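Local coordinates for mRNA-binding protein PUF3 (Saccharomyces cerevisiae, PDB 3K49) that binds the 3'-UTRs of mRNAs that mostly encode mitochondrial proteins, brings them near mitochondria and promotes decay of COX17 mRNA, at residues A[98-110]-A[132-144]. Numbering follows the deposited sequence.
Sequences VDQFKGNMKQLSL and ELVLELSDSVLQM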
ATOM      1  N   VAL A  98       6.451 -12.272 -24.803  1.00 42.35           N
ATOM      2  CA  VAL A  98       7.626 -11.747 -24.137  1.00 45.16           C
ATOM      3  C   VAL A  98       8.621 -11.240 -25.176  1.00 51.34           C
ATOM      4  O   VAL A  98       9.169 -10.146 -25.049  1.00 50.09           O
ATOM      5  CB  VAL A  98       8.288 -12.800 -23.219  1.00 47.91           C
ATOM      6  CG1 VAL A  98       9.668 -12.344 -22.777  1.00 48.64           C
ATOM      7  CG2 VAL A  98       7.425 -13.056 -21.999  1.00 48.05           C
ATOM      8  N   ASP A  99       8.840 -12.034 -26.214  1.00 47.01           N
ATOM      9  CA  ASP A  99       9.774 -11.652 -27.261  1.00 52.12           C
ATOM     10  C   ASP A  99       9.319 -10.412 -28.024  1.00 47.81           C
ATOM     11  O   ASP A  99      10.128  -9.752 -28.668  1.00 49.69           O
ATOM     12  CB  ASP A  99      10.013 -12.821 -28.212  1.00 41.67           C
ATOM     13  CG  ASP A  99      10.576 -14.041 -27.496  1.00 72.34           C
ATOM     14  OD1 ASP A  99      10.967 -13.912 -26.311  1.00 74.13           O
ATOM     15  OD2 ASP A  99      10.619 -15.131 -28.112  1.00 79.04           O
ATOM     16  N   GLN A 100       8.031 -10.094 -27.948  1.00 42.11           N
ATOM     17  CA  GLN A 100       7.543  -8.827 -28.490  1.00 50.49           C
ATOM     18  C   GLN A 100       7.688  -7.665 -27.498  1.00 52.39           C
ATOM     19  O   GLN A 100       7.513  -6.501 -27.867  1.00 48.34           O
ATOM     20  CB  GLN A 100       6.088  -8.947 -28.932  1.00 37.42           C
ATOM     21  CG  GLN A 100       5.910  -9.652 -30.254  1.00 45.48           C
ATOM     22  CD  GLN A 100       4.471  -9.659 -30.687  1.00 59.94           C
ATOM     23  OE1 GLN A 100       3.750  -8.680 -30.483  1.00 55.76           O
ATOM     24  NE2 GLN A 100       4.031 -10.769 -31.278  1.00 57.10           N
ATOM     25  N   PHE A 101       7.984  -7.983 -26.239  1.00 48.40           N
ATOM     26  CA  PHE A 101       8.128  -6.947 -25.222  1.00 51.76           C
ATOM     27  C   PHE A 101       9.579  -6.484 -25.153  1.00 56.47           C
ATOM     28  O   PHE A 101       9.853  -5.310 -24.872  1.00 54.21           O
ATOM     29  CB  PHE A 101       7.636  -7.424 -23.848  1.00 45.60           C
ATOM     30  CG  PHE A 101       6.150  -7.659 -23.779  1.00 48.18           C
ATOM     31  CD1 PHE A 101       5.299  -7.151 -24.759  1.00 52.66           C
ATOM     32  CD2 PHE A 101       5.599  -8.372 -22.724  1.00 39.15           C
ATOM     33  CE1 PHE A 101       3.919  -7.367 -24.701  1.00 53.29           C
ATOM     34  CE2 PHE A 101       4.220  -8.585 -22.647  1.00 48.38           C
ATOM     35  CZ  PHE A 101       3.374  -8.083 -23.639  1.00 48.43           C
ATOM     36  N   LYS A 102      10.502  -7.405 -25.440  1.00 46.25           N
ATOM     37  CA  LYS A 102      11.934  -7.103 -25.451  1.00 48.79           C
ATOM     38  C   LYS A 102      12.250  -5.851 -26.259  1.00 51.46           C
ATOM     39  O   LYS A 102      11.865  -5.744 -27.422  1.00 56.09           O
ATOM     40  CB  LYS A 102      12.740  -8.281 -25.996  1.00 45.91           C
ATOM     41  CG  LYS A 102      12.837  -9.467 -25.048  1.00 61.15           C
ATOM     42  CD  LYS A 102      13.705 -10.555 -25.664  1.00 76.84           C
ATOM     43  CE  LYS A 102      13.208 -11.957 -25.319  1.00 78.03           C
ATOM     44  NZ  LYS A 102      13.889 -12.997 -26.144  1.00 73.44           N
ATOM     45  N   GLY A 103      12.947  -4.908 -25.624  1.00 61.37           N
ATOM     46  CA  GLY A 103      13.300  -3.638 -26.240  1.00 51.28           C
ATOM     47  C   GLY A 103      12.216  -2.592 -26.080  1.00 48.38           C
ATOM     48  O   GLY A 103      12.392  -1.454 -26.502  1.00 47.82           O
ATOM     49  N   ASN A 104      11.094  -2.981 -25.472  1.00 47.01           N
ATOM     50  CA  ASN A 104       9.935  -2.099 -25.348  1.00 35.51           C
ATOM     51  C   ASN A 104       9.430  -1.956 -23.936  1.00 37.75           C
ATOM     52  O   ASN A 104       8.386  -1.347 -23.720  1.00 39.31           O
ATOM     53  CB  ASN A 104       8.785  -2.587 -26.227  1.00 46.94           C
ATOM     54  CG  ASN A 104       9.202  -2.792 -27.665  1.00 54.22           C
ATOM     55  OD1 ASN A 104       9.557  -1.837 -28.353  1.00 58.10           O
ATOM     56  ND2 ASN A 104       9.170  -4.045 -28.125  1.00 50.48           N
ATOM     57  N   MET A 105      10.166  -2.510 -22.977  1.00 35.52           N
ATOM     58  CA  MET A 105       9.742  -2.453 -21.583  1.00 42.34           C
ATOM     59  C   MET A 105       9.359  -1.064 -21.128  1.00 48.28           C
ATOM     60  O   MET A 105       8.260  -0.877 -20.612  1.00 49.04           O
ATOM     61  CB  MET A 105      10.802  -3.021 -20.637  1.00 45.33           C
ATOM     62  CG  MET A 105      10.489  -4.418 -20.153  1.00 67.06           C
ATOM     63  SD  MET A 105       8.911  -4.514 -19.279  1.00 75.26           S
ATOM     64  CE  MET A 105       9.397  -4.094 -17.602  1.00 65.98           C
ATOM     65  N   LYS A 106      10.267  -0.102 -21.307  1.00 47.71           N
ATOM     66  CA  LYS A 106      10.075   1.245 -20.776  1.00 50.36           C
ATOM     67  C   LYS A 106       8.800   1.861 -21.322  1.00 43.12           C
ATOM     68  O   LYS A 106       7.949   2.346 -20.571  1.00 44.21           O
ATOM     69  CB  LYS A 106      11.282   2.133 -21.093  1.00 52.35           C
ATOM     70  CG  LYS A 106      11.341   3.408 -20.270  1.00 54.19           C
ATOM     71  CD  LYS A 106      12.737   4.007 -20.278  1.00 54.37           C
ATOM     72  CE  LYS A 106      12.697   5.468 -19.876  1.00 52.21           C
ATOM     73  NZ  LYS A 106      14.060   6.063 -19.791  1.00 65.01           N
ATOM     74  N   GLN A 107       8.661   1.810 -22.639  1.00 37.44           N
ATOM     75  CA  GLN A 107       7.510   2.399 -23.291  1.00 40.53           C
ATOM     76  C   GLN A 107       6.206   1.775 -22.799  1.00 45.41           C
ATOM     77  O   GLN A 107       5.275   2.491 -22.421  1.00 39.03           O
ATOM     78  CB  GLN A 107       7.651   2.248 -24.794  1.00 40.76           C
ATOM     79  CG  GLN A 107       6.475   2.775 -25.578  1.00 55.98           C
ATOM     80  CD  GLN A 107       6.793   2.881 -27.055  1.00 63.94           C
ATOM     81  OE1 GLN A 107       7.589   2.103 -27.590  1.00 64.78           O
ATOM     82  NE2 GLN A 107       6.186   3.853 -27.720  1.00 68.05           N
ATOM     83  N   LEU A 108       6.143   0.444 -22.795  1.00 38.79           N
ATOM     84  CA  LEU A 108       4.953  -0.252 -22.319  1.00 36.73           C
ATOM     85  C   LEU A 108       4.685   0.084 -20.854  1.00 35.44           C
ATOM     86  O   LEU A 108       3.549   0.307 -20.440  1.00 43.87           O
ATOM     87  CB  LEU A 108       5.106  -1.763 -22.495  1.00 38.97           C
ATOM     88  CG  LEU A 108       5.302  -2.179 -23.944  1.00 43.22           C
ATOM     89  CD1 LEU A 108       5.622  -3.651 -24.021  1.00 41.31           C
ATOM     90  CD2 LEU A 108       4.062  -1.820 -24.733  1.00 30.88           C
ATOM     91  N   SER A 109       5.741   0.149 -20.068  1.00 30.95           N
ATOM     92  CA  SER A 109       5.562   0.349 -18.641  1.00 44.51           C
ATOM     93  C   SER A 109       4.995   1.732 -18.342  1.00 40.68           C
ATOM     94  O   SER A 109       4.348   1.930 -17.321  1.00 45.56           O
ATOM     95  CB  SER A 109       6.867   0.110 -17.891  1.00 42.66           C
ATOM     96  OG  SER A 109       7.231  -1.257 -17.976  1.00 37.95           O
ATOM     97  N   LEU A 110       5.215   2.676 -19.247  1.00 38.16           N
ATOM     98  CA  LEU A 110       4.698   4.030 -19.058  1.00 47.68           C
ATOM     99  C   LEU A 110       3.262   4.248 -19.610  1.00 37.58           C
ATOM    100  O   LEU A 110       2.577   5.223 -19.260  1.00 32.06           O
ATOM    101  CB  LEU A 110       5.705   5.069 -19.591  1.00 45.62           C
ATOM    102  CG  LEU A 110       7.101   5.069 -18.930  1.00 48.83           C
ATOM    103  CD1 LEU A 110       8.180   5.725 -19.808  1.00 33.27           C
ATOM    104  CD2 LEU A 110       7.048   5.709 -17.552  1.00 36.81           C
ATOM    105  N   GLU A 132      15.076 -10.405 -17.174  1.00 48.47           N
ATOM    106  CA  GLU A 132      15.455  -9.993 -18.521  1.00 50.85           C
ATOM    107  C   GLU A 132      14.680  -8.755 -18.967  1.00 47.72           C
ATOM    108  O   GLU A 132      15.263  -7.814 -19.509  1.00 59.83           O
ATOM    109  CB  GLU A 132      15.212 -11.151 -19.485  1.00 56.45           C
ATOM    110  CG  GLU A 132      15.841 -11.018 -20.853  1.00 52.61           C
ATOM    111  CD  GLU A 132      15.462 -12.189 -21.760  1.00 79.20           C
ATOM    112  OE1 GLU A 132      15.184 -11.954 -22.956  1.00 88.27           O
ATOM    113  OE2 GLU A 132      15.422 -13.346 -21.277  1.00 72.61           O
ATOM    114  N   LEU A 133      13.369  -8.759 -18.736  1.00 43.99           N
ATOM    115  CA  LEU A 133      12.517  -7.600 -19.033  1.00 55.01           C
ATOM    116  C   LEU A 133      12.792  -6.396 -18.119  1.00 54.36           C
ATOM    117  O   LEU A 133      12.906  -5.263 -18.583  1.00 46.90           O
ATOM    118  CB  LEU A 133      11.036  -7.986 -18.936  1.00 42.31           C
ATOM    119  CG  LEU A 133      10.472  -8.821 -20.085  1.00 49.45           C
ATOM    120  CD1 LEU A 133       8.997  -9.072 -19.853  1.00 41.59           C
ATOM    121  CD2 LEU A 133      10.700  -8.132 -21.448  1.00 48.89           C
ATOM    122  N   VAL A 134      12.883  -6.654 -16.819  1.00 44.34           N
ATOM    123  CA  VAL A 134      13.088  -5.589 -15.850  1.00 56.78           C
ATOM    124  C   VAL A 134      14.432  -4.862 -16.018  1.00 48.55           C
ATOM    125  O   VAL A 134      14.518  -3.660 -15.787  1.00 49.50           O
ATOM    126  CB  VAL A 134      12.915  -6.106 -14.405  1.00 54.81           C
ATOM    127  CG1 VAL A 134      13.353  -5.049 -13.413  1.00 48.60           C
ATOM    128  CG2 VAL A 134      11.454  -6.508 -14.169  1.00 48.39           C
ATOM    129  N   LEU A 135      15.465  -5.589 -16.441  1.00 51.02           N
ATOM    130  CA  LEU A 135      16.784  -5.002 -16.695  1.00 45.09           C
ATOM    131  C   LEU A 135      16.738  -3.808 -17.641  1.00 48.07           C
ATOM    132  O   LEU A 135      17.661  -2.991 -17.667  1.00 52.53           O
ATOM    133  CB  LEU A 135      17.749  -6.055 -17.245  1.00 47.15           C
ATOM    134  CG  LEU A 135      18.760  -6.631 -16.252  1.00 57.23           C
ATOM    135  CD1 LEU A 135      18.783  -8.142 -16.289  1.00 60.94           C
ATOM    136  CD2 LEU A 135      20.137  -6.074 -16.520  1.00 71.60           C
ATOM    137  N   GLU A 136      15.671  -3.711 -18.425  1.00 46.02           N
ATOM    138  CA  GLU A 136      15.551  -2.640 -19.409  1.00 52.96           C
ATOM    139  C   GLU A 136      15.196  -1.332 -18.735  1.00 57.54           C
ATOM    140  O   GLU A 136      15.205  -0.272 -19.378  1.00 52.19           O
ATOM    141  CB  GLU A 136      14.488  -2.976 -20.452  1.00 37.37           C
ATOM    142  CG  GLU A 136      14.851  -4.139 -21.347  1.00 49.82           C
ATOM    143  CD  GLU A 136      13.788  -4.430 -22.392  1.00 67.07           C
ATOM    144  OE1 GLU A 136      13.165  -3.462 -22.896  1.00 58.41           O
ATOM    145  OE2 GLU A 136      13.583  -5.625 -22.713  1.00 63.01           O
ATOM    146  N   LEU A 137      14.868  -1.423 -17.448  1.00 48.01           N
ATOM    147  CA  LEU A 137      14.474  -0.263 -16.669  1.00 46.57           C
ATOM    148  C   LEU A 137      15.614   0.169 -15.760  1.00 51.44           C
ATOM    149  O   LEU A 137      15.450   1.078 -14.945  1.00 54.15           O
ATOM    150  CB  LEU A 137      13.218  -0.566 -15.846  1.00 44.70           C
ATOM    151  CG  LEU A 137      11.973  -0.987 -16.629  1.00 51.80           C
ATOM    152  CD1 LEU A 137      10.892  -1.529 -15.688  1.00 56.91           C
ATOM    153  CD2 LEU A 137      11.436   0.154 -17.468  1.00 54.04           C
ATOM    154  N   SER A 138      16.776  -0.455 -15.932  1.00 40.34           N
ATOM    155  CA  SER A 138      17.888  -0.283 -14.995  1.00 60.62           C
ATOM    156  C   SER A 138      18.420   1.157 -14.869  1.00 58.52           C
ATOM    157  O   SER A 138      19.026   1.513 -13.857  1.00 70.74           O
ATOM    158  CB  SER A 138      19.024  -1.262 -15.314  1.00 57.87           C
ATOM    159  OG  SER A 138      19.571  -1.000 -16.594  1.00 68.09           O
ATOM    160  N   ASP A 139      18.179   1.982 -15.881  1.00 52.14           N
ATOM    161  CA  ASP A 139      18.660   3.356 -15.879  1.00 45.22           C
ATOM    162  C   ASP A 139      17.539   4.364 -15.767  1.00 50.46           C
ATOM    163  O   ASP A 139      17.758   5.567 -15.954  1.00 51.48           O
ATOM    164  CB  ASP A 139      19.418   3.647 -17.167  1.00 58.65           C
ATOM    165  CG  ASP A 139      20.617   2.766 -17.334  1.00 82.72           C
ATOM    166  OD1 ASP A 139      21.615   2.973 -16.606  1.00 91.25           O
ATOM    167  OD2 ASP A 139      20.552   1.865 -18.191  1.00 82.73           O
ATOM    168  N   SER A 140      16.339   3.882 -15.466  1.00 46.75           N
ATOM    169  CA  SER A 140      15.155   4.737 -15.509  1.00 41.12           C
ATOM    170  C   SER A 140      14.342   4.580 -14.246  1.00 46.16           C
ATOM    171  O   SER A 140      13.174   4.974 -14.190  1.00 44.14           O
ATOM    172  CB  SER A 140      14.291   4.394 -16.722  1.00 47.56           C
ATOM    173  OG  SER A 140      15.064   4.338 -17.901  1.00 52.23           O
ATOM    174  N   VAL A 141      14.978   4.013 -13.227  1.00 44.42           N
ATOM    175  CA  VAL A 141      14.305   3.688 -11.981  1.00 40.24           C
ATOM    176  C   VAL A 141      13.601   4.874 -11.344  1.00 44.26           C
ATOM    177  O   VAL A 141      12.386   4.810 -11.124  1.00 48.20           O
ATOM    178  CB  VAL A 141      15.258   3.033 -10.994  1.00 44.16           C
ATOM    179  CG1 VAL A 141      14.572   2.853  -9.655  1.00 54.56           C
ATOM    180  CG2 VAL A 141      15.717   1.693 -11.559  1.00 39.60           C
ATOM    181  N   LEU A 142      14.344   5.946 -11.059  1.00 46.46           N
ATOM    182  CA  LEU A 142      13.739   7.180 -10.523  1.00 54.67           C
ATOM    183  C   LEU A 142      12.575   7.670 -11.392  1.00 47.30           C
ATOM    184  O   LEU A 142      11.498   8.002 -10.880  1.00 49.92           O
ATOM    185  CB  LEU A 142      14.775   8.308 -10.337  1.00 50.76           C
ATOM    186  CG  LEU A 142      15.672   8.239  -9.099  1.00 65.55           C
ATOM    187  CD1 LEU A 142      16.732   9.316  -9.164  1.00 65.82           C
ATOM    188  CD2 LEU A 142      14.849   8.360  -7.821  1.00 48.23           C
ATOM    189  N   GLN A 143      12.789   7.719 -12.704  1.00 36.99           N
ATOM    190  CA  GLN A 143      11.701   8.079 -13.597  1.00 44.79           C
ATOM    191  C   GLN A 143      10.510   7.127 -13.445  1.00 44.76           C
ATOM    192  O   GLN A 143       9.361   7.571 -13.447  1.00 42.75           O
ATOM    193  CB  GLN A 143      12.167   8.137 -15.052  1.00 37.84           C
ATOM    194  CG  GLN A 143      11.028   8.471 -16.002  1.00 51.53           C
ATOM    195  CD  GLN A 143      11.406   8.311 -17.453  1.00 48.95           C
ATOM    196  OE1 GLN A 143      12.543   7.950 -17.775  1.00 48.70           O
ATOM    197  NE2 GLN A 143      10.455   8.582 -18.344  1.00 44.42           N
ATOM    198  N   MET A 144      10.784   5.832 -13.291  1.00 39.76           N
ATOM    199  CA  MET A 144       9.707   4.843 -13.182  1.00 47.67           C
ATOM    200  C   MET A 144       8.871   5.041 -11.914  1.00 49.55           C
ATOM    201  O   MET A 144       7.638   4.957 -11.957  1.00 42.31           O
ATOM    202  CB  MET A 144      10.256   3.413 -13.210  1.00 51.46           C
ATOM    203  CG  MET A 144      10.960   2.997 -14.493  1.00 52.57           C
ATOM    204  SD  MET A 144       9.835   2.931 -15.890  1.00 62.73           S
ATOM    205  CE  MET A 144      10.359   4.365 -16.827  1.00 62.62           C
TER
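Glu136 sets its CG anti to the carbonyl carbon (chi1 -67°) and then runs straight out to the turn 101-104, while Lys106 has its CG anti to the backbone N (chi1 -164°) and stretches the opposite way across the interface, toward Ser140. The Glu136 carboxylate takes two backbone N-H groups: Gly103 N gives a nearly straight bond to OE2 (3.1 Å, 171°) on its syn side, though well out of the carboxylate plane, and Met105 N, in the first turn of helix 105-110, reaches OE1 (3.1 Å) from above that plane. With an alanine at Glu136 both N-H groups would probably lose this acceptor, and the type II turn would be freer to shift. Alongside, Met105 crosses Leu133 at about a right angle and lays its CE against Leu137 CD1 (3.5 Å); Ile118 of helix 114-124 also touches it. Leu133 CD2 meanwhile rests on Phe101 CB. At one end Lys102 NZ forms salt bridges with Glu132 OE1 (3.6 Å) and, within its own segment, with Asp99 OD1 (3.1 Å), a network that likely tempers the two acidic charges. At the other, Lys106 NZ bonds Ser140 OG (2.7 Å) and, weakly, Gln143 OE1, and its CG packs on Met144 CE, which Leu110 CD2 touches as well (3.6 Å). Each segment carries the connection between two helices, and the connections of neighbouring Pumilio repeats pack side by side; this stacking of helical repeats builds the curved, all-helical RNA-binding domain of the PUF family.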